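Local coordinates for cerato-platanin-like protein (Moniliophthora perniciosa, PDB 3SUL) that is of unknown function but belongs to the secreted cerato-platanin family, whose members have a double-psi beta-barrel fold, at residues A15-G20 with S37-V42; D26-M31 with G54-S59; S44-V49 with V78-A83; G61-I66 with T113-S118; S69-T74 with L97-A102. One frame throughout, in Å; residues are numbered along the deposited sequence.

Contact 1 of 5, residues A15-G20 with S37-V42; sequences ADQSFG and STFGSV
Phe19 reaches across from one stretch of the long loop between strands 4-8 and 45-49 to Phe39 and Val42 on another. Going outward along its side chain, CB passes 3.7 Å from Ser37 O, and CD2 comes against the carbonyl carbon of Thr38. Then CE2 lies 3.1 Å from Thr38 O, while Val42 CG2 sits at the ring edge by CE2 and CZ. Along the opposite rim CD1 and CE1 meet Phe39, whose CD1 lies over one face of the Phe19 ring, 3.4 Å from Phe19 CE1; the two planes are inclined at 54°. Gln17 CG, anti to the backbone N (chi1 -180°), stands over a face of Phe39, 3.6 Å from the ring centroid; the bend beyond takes its amide off to Thr21. With an alanine in place of Phe39 both contacts go, which would probably leave a gap between the Gln17 methylenes and the Phe19 ring. Two backbone bonds flank the single bridge of Ser18 with Thr38, Phe19 N to Ser37 O (2.8 Å) and Phe39 N to Gln17 O; a third, Gly40 N to Ala15 O, lies beyond it. Backbone bonds thus satisfy the polar loop, while the rings supply its apolar side, Phe19 packing on Val80 and Phe39 on Val46.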
# COMPACT_ATOMS: atom_id res chain seq x y z
N ALA A 15 -10.91 3.16 6.53
CA ALA A 15 -10.26 2.99 7.79
C ALA A 15 -10.72 1.67 8.42
O ALA A 15 -10.01 1.08 9.17
CB ALA A 15 -10.49 4.14 8.73
N ASP A 16 -11.94 1.28 8.16
CA ASP A 16 -12.50 0.17 8.91
C ASP A 16 -12.37 -1.15 8.19
O ASP A 16 -12.84 -2.14 8.69
CB ASP A 16 -13.99 0.44 9.23
CG ASP A 16 -14.19 1.49 10.35
OD1 ASP A 16 -13.29 1.80 11.16
OD2 ASP A 16 -15.33 1.95 10.44
N GLN A 17 -11.75 -1.14 7.01
CA GLN A 17 -11.61 -2.37 6.27
C GLN A 17 -10.75 -3.32 7.10
O GLN A 17 -9.64 -3.00 7.57
CB GLN A 17 -10.96 -2.07 4.93
CG GLN A 17 -10.78 -3.31 4.08
CD GLN A 17 -12.11 -3.73 3.45
OE1 GLN A 17 -13.02 -2.92 3.44
NE2 GLN A 17 -12.22 -4.97 2.95
N SER A 18 -11.30 -4.47 7.36
CA SER A 18 -10.61 -5.47 8.16
C SER A 18 -9.47 -6.14 7.45
O SER A 18 -9.57 -6.49 6.24
CB SER A 18 -11.61 -6.59 8.49
OG SER A 18 -10.95 -7.61 9.21
N PHE A 19 -8.40 -6.32 8.21
CA PHE A 19 -7.27 -7.08 7.69
C PHE A 19 -7.62 -8.53 7.45
O PHE A 19 -6.95 -9.23 6.70
CB PHE A 19 -6.02 -6.95 8.49
CG PHE A 19 -5.26 -5.73 8.16
CD1 PHE A 19 -4.76 -5.57 6.89
CD2 PHE A 19 -5.17 -4.69 9.10
CE1 PHE A 19 -4.07 -4.42 6.52
CE2 PHE A 19 -4.47 -3.57 8.79
CZ PHE A 19 -3.94 -3.40 7.48
N GLY A 20 -8.76 -8.93 7.98
CA GLY A 20 -9.30 -10.22 7.59
C GLY A 20 -9.66 -10.40 6.14
O GLY A 20 -9.85 -11.51 5.74
N SER A 37 -6.07 -4.46 13.46
CA SER A 37 -7.29 -5.05 13.05
C SER A 37 -7.84 -4.56 11.73
O SER A 37 -8.38 -5.36 10.89
CB SER A 37 -8.31 -4.91 14.19
OG SER A 37 -9.56 -5.29 13.65
N THR A 38 -7.74 -3.25 11.50
CA THR A 38 -8.23 -2.60 10.28
C THR A 38 -7.19 -1.72 9.63
O THR A 38 -6.14 -1.36 10.24
CB THR A 38 -9.45 -1.75 10.56
OG1 THR A 38 -9.00 -0.76 11.48
CG2 THR A 38 -10.51 -2.52 11.26
N PHE A 39 -7.50 -1.34 8.42
CA PHE A 39 -6.52 -0.57 7.64
C PHE A 39 -6.19 0.68 8.39
O PHE A 39 -5.05 1.13 8.40
CB PHE A 39 -7.10 -0.18 6.31
CG PHE A 39 -7.23 -1.28 5.34
CD1 PHE A 39 -6.76 -2.61 5.58
CD2 PHE A 39 -7.74 -0.98 4.06
CE1 PHE A 39 -6.92 -3.60 4.60
CE2 PHE A 39 -7.81 -1.98 3.09
CZ PHE A 39 -7.44 -3.25 3.35
N GLY A 40 -7.19 1.25 9.05
CA GLY A 40 -6.97 2.51 9.73
C GLY A 40 -6.11 2.42 10.97
O GLY A 40 -5.60 3.44 11.42
N SER A 41 -5.87 1.24 11.52
CA SER A 41 -5.01 1.11 12.62
C SER A 41 -3.55 1.13 12.24
O SER A 41 -2.71 1.14 13.09
CB SER A 41 -5.34 -0.13 13.48
OG SER A 41 -5.12 -1.26 12.64
N VAL A 42 -3.25 1.13 10.96
CA VAL A 42 -1.85 1.18 10.52
C VAL A 42 -1.53 2.63 10.28
O VAL A 42 -2.22 3.27 9.50
CB VAL A 42 -1.62 0.39 9.23
CG1 VAL A 42 -0.16 0.47 8.76
CG2 VAL A 42 -2.10 -1.02 9.41
O HOH W 1 -10.99 1.01 12.24
O HOH W 2 -10.72 -6.53 11.41

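Contact 2 of 5, residues D26-M31 with G54-S59; sequences DGPNGM and GWNSES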
# COMPACT_ATOMS: atom_id res chain seq x y z
N ASP A 26 -4.23 -13.08 9.04
CA ASP A 26 -3.58 -13.72 10.15
C ASP A 26 -2.34 -14.50 9.68
O ASP A 26 -1.79 -14.17 8.61
CB ASP A 26 -4.56 -14.59 10.95
CG ASP A 26 -5.23 -15.63 10.11
OD1 ASP A 26 -4.95 -15.64 8.90
OD2 ASP A 26 -6.04 -16.36 10.67
N GLY A 27 -1.87 -15.40 10.52
CA GLY A 27 -0.55 -16.05 10.25
C GLY A 27 0.54 -15.10 10.69
O GLY A 27 0.30 -13.86 10.89
N PRO A 28 1.76 -15.61 10.76
CA PRO A 28 2.85 -14.75 11.31
C PRO A 28 3.14 -13.45 10.55
O PRO A 28 3.50 -12.43 11.16
CB PRO A 28 4.06 -15.71 11.31
CG PRO A 28 3.46 -17.05 11.52
CD PRO A 28 2.13 -17.04 10.68
N ASN A 29 2.93 -13.39 9.27
CA ASN A 29 3.21 -12.16 8.53
C ASN A 29 2.03 -11.23 8.42
O ASN A 29 2.13 -10.18 7.84
CB ASN A 29 3.68 -12.51 7.15
CG ASN A 29 4.96 -13.30 7.20
OD1 ASN A 29 5.81 -12.98 8.03
ND2 ASN A 29 5.07 -14.39 6.41
N GLY A 30 0.85 -11.72 8.82
CA GLY A 30 -0.35 -10.97 8.58
C GLY A 30 -0.46 -9.79 9.51
O GLY A 30 0.04 -9.84 10.61
N MET A 31 -1.25 -8.80 9.06
CA MET A 31 -1.32 -7.56 9.83
C MET A 31 -2.15 -7.81 11.04
O MET A 31 -1.87 -7.14 12.05
CB MET A 31 -1.93 -6.49 8.97
CG MET A 31 -1.11 -6.23 7.66
SD MET A 31 0.50 -5.67 8.09
CE MET A 31 0.07 -4.02 8.74
N GLY A 54 0.03 -14.15 -2.05
CA GLY A 54 -1.08 -14.77 -1.36
C GLY A 54 -0.97 -14.65 0.15
O GLY A 54 -0.08 -13.97 0.71
N TRP A 55 -1.91 -15.31 0.81
CA TRP A 55 -2.01 -15.34 2.23
C TRP A 55 -0.69 -15.60 2.93
O TRP A 55 0.09 -16.50 2.55
CB TRP A 55 -3.08 -16.36 2.67
CG TRP A 55 -3.23 -16.37 4.12
CD1 TRP A 55 -3.96 -15.48 4.88
CD2 TRP A 55 -2.55 -17.23 5.03
NE1 TRP A 55 -3.82 -15.80 6.18
CE2 TRP A 55 -2.94 -16.86 6.31
CE3 TRP A 55 -1.67 -18.33 4.86
CZ2 TRP A 55 -2.46 -17.50 7.43
CZ3 TRP A 55 -1.17 -18.98 5.99
CH2 TRP A 55 -1.58 -18.55 7.28
N ASN A 56 -0.40 -14.78 3.96
CA ASN A 56 0.78 -14.97 4.80
C ASN A 56 2.14 -14.79 4.08
O ASN A 56 3.16 -15.28 4.59
CB ASN A 56 0.70 -16.18 5.76
CG ASN A 56 1.67 -16.11 6.84
OD1 ASN A 56 1.77 -15.08 7.57
ND2 ASN A 56 2.39 -17.19 7.03
N SER A 57 2.08 -14.06 2.98
CA SER A 57 3.24 -13.61 2.16
C SER A 57 4.29 -13.07 3.08
O SER A 57 4.01 -12.30 4.03
CB SER A 57 2.82 -12.64 1.09
OG SER A 57 3.96 -12.14 0.41
N GLU A 58 5.52 -13.54 2.89
CA GLU A 58 6.62 -13.01 3.63
C GLU A 58 6.78 -11.49 3.38
O GLU A 58 7.41 -10.78 4.19
CB GLU A 58 7.87 -13.81 3.29
CG GLU A 58 8.89 -13.86 4.45
CD GLU A 58 8.60 -14.81 5.63
OE1 GLU A 58 7.69 -15.69 5.58
OE2 GLU A 58 9.30 -14.60 6.67
N SER A 59 6.17 -11.00 2.33
CA SER A 59 6.15 -9.58 1.97
C SER A 59 4.99 -8.83 2.67
O SER A 59 4.84 -7.63 2.50
CB SER A 59 5.97 -9.40 0.45
OG SER A 59 7.20 -9.60 -0.27
O HOH W 3 -1.38 -13.33 6.17
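Two beta turns face each other here, a type I turn from Gly27 to Gly30 and a type II turn from Gly54 to Ser57, and Asn29 and Asn56 lock them together. Asn56 OD1 accepts from Asn29 N at 2.7 Å, in its carbonyl plane. In return Asn29 ND2 donates to Asn56 O at 2.8 Å, which lies in the plane of the Asn29 amide although the donor stands 45° above that carbonyl's own plane. With chi1 at -162°, Asn56 swings its CG away from its backbone N and brings OD1 to the N-H of Asn29 in the turn 27-30. The planes of the two side-chain amides are inclined by 21°. A second bond from Asn29 ND2 goes to Glu58 OE1 at 3.0 Å and meets the carboxylate from above its plane. An alanine in place of Asn29 would probably leave Asn56 O and Glu58 OE1 without this donor, the turns then relying on the bond from the backbone N at this position to Asn56 OD1.

In the fold these turns come from the loops before strand 45-49 and before strand 63-68, and the Cys24-Cys60 disulfide lies beside them: Met31 pairs with Cys24 through the backbone, and Asn29 leans on Cys60.

At the far end Trp55 NE1 donates a rather bent hydrogen bond to Asp26 OD1 (2.9 Å), which lies near the indole plane; the carboxylate is turned almost perpendicular to the ring. Gly27 CA packs 3.7 Å from Trp55 CZ2; a CB on Gly27 would run into both this ring and Asn56 OD1. One water donates to Asp26 O at 2.6 Å and accepts a weak bond from Asn56 N.

Contact 3 of 5, residues S44-V49 with V78-A83; sequences SYVGAV and VGVDVA
Val46 and Val80 press their methyls together across two parallel strand segments, with Val46 CG1 4.0 Å from Val80 CG1. Both valines hold CG1 beside the backbone N and anti to the carbonyl carbon (chi1 -61° in Val46, -57° in Val80). This leaves Val80 CG2 wedged between its own N and carbonyl carbon, where it faces Gly47 O. Val78 CB packs on the same Val46 CG1, and its CG2 turns to Ser44 OG, 3.6 Å away. That hydroxyl donates to Tyr45 O, which also accepts from Val78 N. Strands 45-49 and 73-80 are neighbours in the sheet of the double-psi barrel. Between Gly47 and Ala48 their register slips by one residue, a beta bulge: Gly47 O takes a 2.7 Å bond from Val80 N and a weak one from Asp81 N. Past the bulge the chain turns a corner at Asp81, whose OD1 accepts a hydrogen bond from Ala23 N. Val49 CG1 packs on Gly79 CA at 3.9 Å, and a CB on that glycine would collide with it. Ala48 CB is 3.7 Å from Ala83 CB and 3.2 Å from Val82 O. Ala83 N, finally, reaches Val49 O at 3.2 Å from well above the plane of that carbonyl.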
# COMPACT_ATOMS: atom_id res chain seq x y z
N SER A 44 0.11 4.31 8.31
CA SER A 44 0.68 4.46 7.02
C SER A 44 -0.43 4.23 6.05
O SER A 44 -1.40 3.54 6.34
CB SER A 44 1.75 3.38 6.81
OG SER A 44 2.38 3.54 5.58
N TYR A 45 -0.24 4.69 4.82
CA TYR A 45 -1.05 4.22 3.75
C TYR A 45 -0.78 2.74 3.64
O TYR A 45 0.34 2.25 3.88
CB TYR A 45 -0.64 4.85 2.41
CG TYR A 45 -0.80 6.34 2.33
CD1 TYR A 45 -2.06 6.93 2.51
CD2 TYR A 45 0.27 7.16 1.99
CE1 TYR A 45 -2.21 8.31 2.43
CE2 TYR A 45 0.13 8.57 1.91
CZ TYR A 45 -1.15 9.11 2.12
OH TYR A 45 -1.31 10.46 1.99
N VAL A 46 -1.81 2.03 3.24
CA VAL A 46 -1.72 0.60 2.94
C VAL A 46 -2.21 0.35 1.54
O VAL A 46 -2.99 1.10 0.95
CB VAL A 46 -2.54 -0.27 3.90
CG1 VAL A 46 -2.04 -0.10 5.33
CG2 VAL A 46 -4.09 0.13 3.79
N GLY A 47 -1.75 -0.74 1.03
CA GLY A 47 -1.93 -0.97 -0.39
C GLY A 47 -1.69 -2.41 -0.72
O GLY A 47 -1.07 -3.22 0.02
N ALA A 48 -2.16 -2.76 -1.93
CA ALA A 48 -1.75 -4.00 -2.47
C ALA A 48 -0.48 -3.77 -3.31
O ALA A 48 -0.27 -2.70 -3.93
CB ALA A 48 -2.87 -4.67 -3.33
N VAL A 49 0.33 -4.79 -3.28
CA VAL A 49 1.58 -4.80 -4.03
C VAL A 49 1.81 -6.12 -4.69
O VAL A 49 1.46 -7.18 -4.18
CB VAL A 49 2.80 -4.39 -3.14
CG1 VAL A 49 3.05 -5.37 -2.03
CG2 VAL A 49 4.08 -4.23 -3.94
N VAL A 78 2.36 0.42 3.07
CA VAL A 78 2.56 -0.91 3.65
C VAL A 78 1.79 -1.85 2.77
O VAL A 78 0.58 -1.66 2.50
CB VAL A 78 1.98 -1.01 5.03
CG1 VAL A 78 2.16 -2.46 5.59
CG2 VAL A 78 2.75 -0.06 5.89
N GLY A 79 2.51 -2.86 2.31
CA GLY A 79 1.91 -3.89 1.39
C GLY A 79 1.05 -4.80 2.27
O GLY A 79 1.52 -5.33 3.27
N VAL A 80 -0.24 -4.94 1.93
CA VAL A 80 -1.09 -5.76 2.79
C VAL A 80 -1.96 -6.67 1.95
O VAL A 80 -2.73 -7.42 2.51
CB VAL A 80 -2.03 -4.91 3.66
CG1 VAL A 80 -1.22 -3.95 4.52
CG2 VAL A 80 -3.00 -4.10 2.82
N ASP A 81 -1.88 -6.55 0.63
CA ASP A 81 -2.74 -7.39 -0.20
C ASP A 81 -2.06 -7.69 -1.55
O ASP A 81 -1.09 -7.09 -1.92
CB ASP A 81 -4.13 -6.76 -0.39
CG ASP A 81 -5.17 -7.82 -0.75
OD1 ASP A 81 -4.82 -9.02 -0.67
OD2 ASP A 81 -6.28 -7.43 -1.08
N VAL A 82 -2.63 -8.62 -2.27
CA VAL A 82 -2.12 -9.01 -3.58
C VAL A 82 -2.49 -7.93 -4.59
O VAL A 82 -3.66 -7.50 -4.69
CB VAL A 82 -2.76 -10.36 -3.96
CG1 VAL A 82 -2.30 -10.80 -5.41
CG2 VAL A 82 -2.36 -11.40 -2.97
N ALA A 83 -1.49 -7.44 -5.34
CA ALA A 83 -1.83 -6.66 -6.54
C ALA A 83 -1.33 -7.47 -7.71
O ALA A 83 -0.35 -8.20 -7.56
CB ALA A 83 -1.22 -5.28 -6.56

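Contact 4 of 5, residues G61-I66 with T113-S118; sequences GTCYQI and TLVDKS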
# COMPACT_ATOMS: atom_id res chain seq x y z
N GLY A 61 3.00 -6.72 5.10
CA GLY A 61 3.53 -5.81 6.08
C GLY A 61 4.86 -5.17 5.73
O GLY A 61 5.49 -4.56 6.60
N THR A 62 5.29 -5.32 4.51
CA THR A 62 6.52 -4.61 4.12
C THR A 62 6.19 -3.20 3.73
O THR A 62 5.09 -2.87 3.34
CB THR A 62 7.23 -5.32 2.95
OG1 THR A 62 6.29 -5.67 1.94
CG2 THR A 62 7.86 -6.49 3.53
N CYS A 63 7.21 -2.40 3.75
CA CYS A 63 7.06 -0.96 3.57
C CYS A 63 7.76 -0.49 2.26
O CYS A 63 8.94 -0.80 2.04
CB CYS A 63 7.64 -0.34 4.78
SG CYS A 63 7.66 1.48 4.78
N TYR A 64 7.05 0.27 1.47
CA TYR A 64 7.61 0.74 0.21
C TYR A 64 7.65 2.24 0.22
O TYR A 64 6.67 2.91 0.63
CB TYR A 64 6.82 0.28 -0.99
CG TYR A 64 6.90 -1.20 -1.04
CD1 TYR A 64 7.88 -1.88 -1.83
CD2 TYR A 64 6.04 -1.94 -0.25
CE1 TYR A 64 7.94 -3.29 -1.81
CE2 TYR A 64 6.11 -3.31 -0.23
CZ TYR A 64 7.04 -3.99 -1.00
OH TYR A 64 7.00 -5.39 -0.89
N GLN A 65 8.80 2.76 -0.16
CA GLN A 65 8.86 4.19 -0.32
C GLN A 65 8.61 4.36 -1.80
O GLN A 65 9.35 3.80 -2.63
CB GLN A 65 10.23 4.61 0.17
CG GLN A 65 10.54 5.99 -0.11
CD GLN A 65 12.07 6.21 -0.17
OE1 GLN A 65 12.73 6.12 0.84
NE2 GLN A 65 12.60 6.42 -1.36
N ILE A 66 7.54 5.11 -2.15
CA ILE A 66 7.07 5.22 -3.54
C ILE A 66 7.10 6.66 -3.97
O ILE A 66 6.55 7.51 -3.30
CB ILE A 66 5.65 4.78 -3.69
CG1 ILE A 66 5.46 3.38 -3.09
CG2 ILE A 66 5.19 4.97 -5.18
CD1 ILE A 66 4.06 2.79 -3.30
N THR A 113 10.74 1.53 -3.67
CA THR A 113 11.86 0.94 -2.96
C THR A 113 11.42 0.37 -1.65
O THR A 113 10.80 1.03 -0.84
CB THR A 113 12.99 2.00 -2.71
OG1 THR A 113 13.50 2.34 -3.99
CG2 THR A 113 14.13 1.48 -1.77
N LEU A 114 11.77 -0.89 -1.43
CA LEU A 114 11.52 -1.53 -0.16
C LEU A 114 12.42 -0.90 0.87
O LEU A 114 13.61 -0.73 0.63
CB LEU A 114 11.86 -3.06 -0.26
CG LEU A 114 11.67 -3.85 1.02
CD1 LEU A 114 10.21 -3.97 1.23
CD2 LEU A 114 12.28 -5.31 0.87
N VAL A 115 11.86 -0.52 2.02
CA VAL A 115 12.60 0.15 3.07
C VAL A 115 12.19 -0.46 4.38
O VAL A 115 11.21 -1.22 4.44
CB VAL A 115 12.36 1.71 3.02
CG1 VAL A 115 12.77 2.26 1.64
CG2 VAL A 115 10.87 2.03 3.38
N ASP A 116 12.92 -0.15 5.43
CA ASP A 116 12.64 -0.61 6.75
C ASP A 116 11.22 -0.33 7.10
O ASP A 116 10.68 0.70 6.76
CB ASP A 116 13.52 0.08 7.73
CG ASP A 116 14.90 -0.53 7.77
OD1 ASP A 116 15.37 -1.03 6.72
OD2 ASP A 116 15.50 -0.55 8.87
N LYS A 117 10.61 -1.30 7.75
CA LYS A 117 9.23 -1.21 8.23
C LYS A 117 9.00 0.11 8.98
O LYS A 117 7.88 0.61 8.98
CB LYS A 117 9.10 -2.34 9.23
CG LYS A 117 7.83 -2.83 9.55
CD LYS A 117 7.95 -4.04 10.53
CE LYS A 117 8.87 -3.92 11.78
NZ LYS A 117 8.13 -4.45 12.96
N SER A 118 10.03 0.59 9.69
CA SER A 118 9.92 1.71 10.60
C SER A 118 9.60 2.93 9.78
O SER A 118 8.98 3.85 10.30
CB SER A 118 11.17 1.92 11.45
OG SER A 118 12.23 2.09 10.56
O HOH W 4 9.68 -3.31 4.62
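Tyr64 and Leu114 are cross-strand neighbours on one face of the antiparallel pair 63-68 and 107-115, in the sheet of the double-psi barrel. They form a non-hydrogen-bonded pair whose side chains cross at a slant, and the leucine lays one methyl on the tyrosine: CD1 stands over a ring face, 4.2 Å from the centroid, a CH-pi contact. Leu114 CG is anti to the backbone N (chi1 179°), and the turn at chi2 to 72° brings CD1 across to the neighbouring chain, where it also meets Thr62 CB at 3.7 Å. Phe87 makes an edge-to-face contact with the same tyrosine, and the phenol OH bonds to Thr51. These contacts probably limit rotation of the Tyr64 ring.

On the other side lie Cys63, Gln65, Thr113 and Val115. Val115 straddles two of its neighbours. Its CG2 is 3.5 Å from Cys63 SG and its CG1 3.8 Å from Gln65 CB, the valine and glutamine side chains crossing at about a right angle. Cys63 SG lies anti to its backbone N, a direction that takes it past Val115 toward Cys120, its disulfide partner. This crosslink ties the strand to the C-terminal end of the chain.

The backbones pair directly at Gln65 and Thr113, where Gln65 N reaches Thr113 O at 2.7 Å and Thr113 N reaches Gln65 O. Val115 N then donates to Cys63 O at 2.9 Å. Beyond this bond the strands are joined through a water, which accepts from Cys63 N at 2.8 Å and donates to Val115 O at 2.6 Å.

Contact 5 of 5, residues S69-T74 with L97-A102; sequences SGTGKT and LTNGQA
Hydrogen bonds from Thr71 and Lys73 hold the turn before strand 73-80 to the end of helix 91-98. Thr71 OG1 donates to Leu97 O, but the modelled 2.4 Å is very short and its exact length is doubtful. The same OG1 accepts from Lys73 N at 3.0 Å, an ST turn, so the hydroxyl is donor to one segment and acceptor within its own; at chi1 53° it sits between its own backbone N and carbonyl carbon. Lys73 NZ gives a 2.8 Å bond to Asn99 OD1, approaching 37° above the carbonyl plane. Lys73 NZ also forms a salt bridge with Asp96 OD1 of helix 91-98.

Van der Waals contacts add to these. The lysine crosses the asparagine at about a right angle, with its CD 3.4 Å from Asn99 OD1. Thr71 CG2 rests 3.6 Å from Thr98 C, and Leu97 CD2 comes within 3.4 Å of Lys73 O while the leucine side chain packs on Ile66, Trp68 and Val110.

Asn99 leaves the helix with positive phi in a Schellman motif, and Gly72 and Lys73 form a G1 beta bulge opposite Trp68. A positive ammonium at the carboxyl end of a helix is likely to be electrostatically favourable, with Asp96 balancing its charge.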
# COMPACT_ATOMS: atom_id res chain seq x y z
N SER A 69 7.48 10.62 -10.36
CA SER A 69 8.22 11.64 -11.12
C SER A 69 7.41 12.87 -11.52
O SER A 69 8.01 13.93 -11.74
CB SER A 69 8.83 11.04 -12.38
OG SER A 69 9.86 10.17 -12.06
N GLY A 70 6.09 12.75 -11.49
CA GLY A 70 5.21 13.83 -11.84
C GLY A 70 5.31 14.95 -10.85
O GLY A 70 5.40 16.13 -11.23
N THR A 71 5.35 14.63 -9.55
CA THR A 71 5.37 15.71 -8.58
C THR A 71 6.65 15.69 -7.84
O THR A 71 7.03 16.64 -7.15
CB THR A 71 4.26 15.47 -7.56
OG1 THR A 71 4.43 14.15 -7.05
CG2 THR A 71 2.86 15.64 -8.26
N GLY A 72 7.33 14.54 -7.95
CA GLY A 72 8.53 14.31 -7.22
C GLY A 72 8.19 13.95 -5.77
O GLY A 72 9.04 13.96 -4.96
N LYS A 73 6.92 13.66 -5.47
CA LYS A 73 6.53 13.46 -4.10
C LYS A 73 6.74 11.99 -3.73
O LYS A 73 6.75 11.15 -4.58
CB LYS A 73 5.04 13.84 -3.97
CG LYS A 73 4.87 15.31 -3.87
CD LYS A 73 3.45 15.65 -3.52
CE LYS A 73 3.08 15.52 -2.05
NZ LYS A 73 1.60 15.94 -1.93
N THR A 74 6.94 11.76 -2.46
CA THR A 74 7.13 10.43 -1.98
C THR A 74 6.11 10.07 -0.94
O THR A 74 5.80 10.88 -0.04
CB THR A 74 8.56 10.30 -1.45
OG1 THR A 74 9.47 10.56 -2.51
CG2 THR A 74 8.78 8.88 -0.89
N LEU A 97 0.54 11.57 -3.83
CA LEU A 97 1.58 11.39 -4.81
C LEU A 97 1.43 12.39 -5.93
O LEU A 97 2.44 12.92 -6.37
CB LEU A 97 1.55 9.99 -5.40
CG LEU A 97 2.40 8.88 -4.80
CD1 LEU A 97 2.20 7.54 -5.50
CD2 LEU A 97 3.91 9.22 -4.76
N THR A 98 0.18 12.66 -6.36
CA THR A 98 -0.07 13.45 -7.57
C THR A 98 -0.58 14.86 -7.34
O THR A 98 -0.91 15.53 -8.28
CB THR A 98 -1.03 12.77 -8.48
OG1 THR A 98 -2.28 12.61 -7.80
CG2 THR A 98 -0.48 11.38 -8.76
N ASN A 99 -0.56 15.32 -6.09
CA ASN A 99 -1.05 16.63 -5.77
C ASN A 99 -2.49 16.80 -6.30
O ASN A 99 -2.84 17.74 -7.05
CB ASN A 99 -0.05 17.70 -6.21
CG ASN A 99 1.04 17.95 -5.13
OD1 ASN A 99 0.81 17.72 -3.93
ND2 ASN A 99 2.21 18.42 -5.56
N GLY A 100 -3.28 15.77 -5.96
CA GLY A 100 -4.72 15.75 -6.10
C GLY A 100 -5.19 15.34 -7.48
O GLY A 100 -6.20 15.88 -7.95
N GLN A 101 -4.49 14.43 -8.15
CA GLN A 101 -4.84 14.05 -9.54
C GLN A 101 -5.04 12.57 -9.61
O GLN A 101 -4.88 11.93 -10.64
CB GLN A 101 -3.74 14.43 -10.53
CG GLN A 101 -3.40 15.87 -10.49
CD GLN A 101 -2.36 16.19 -11.50
OE1 GLN A 101 -1.14 15.98 -11.27
NE2 GLN A 101 -2.82 16.67 -12.65
N ALA A 102 -5.39 12.02 -8.47
CA ALA A 102 -5.70 10.61 -8.39
C ALA A 102 -6.89 10.22 -9.30
O ALA A 102 -6.82 9.33 -10.14
CB ALA A 102 -6.05 10.32 -6.92

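In the fold
Contact 3 lies nearest the middle of the chain, and contacts 1, 2 and 4 all touch it. Phe19 CE1 of contact 1 is 3.5 Å from Val80 CG1, and Met31 CG of contact 2 comes within 3.9 Å of the same methyl. Met31 CB also packs at 3.5 Å on Phe19 CG, so the loops of contacts 1 and 2 meet over the barrel. Contact 4 extends the same sheet through strand 63-68, the neighbour of 73-80: Gly79 O and Gly61 N, 2.7 Å apart, probably form a hydrogen bond. Contact 5 uses the other end of strand 73-80; Leu97 CD2 reaches Ile66 O of contact 4 at 3.5 Å, while contact 2 lies about 30 Å away, centre to centre, across the molecule.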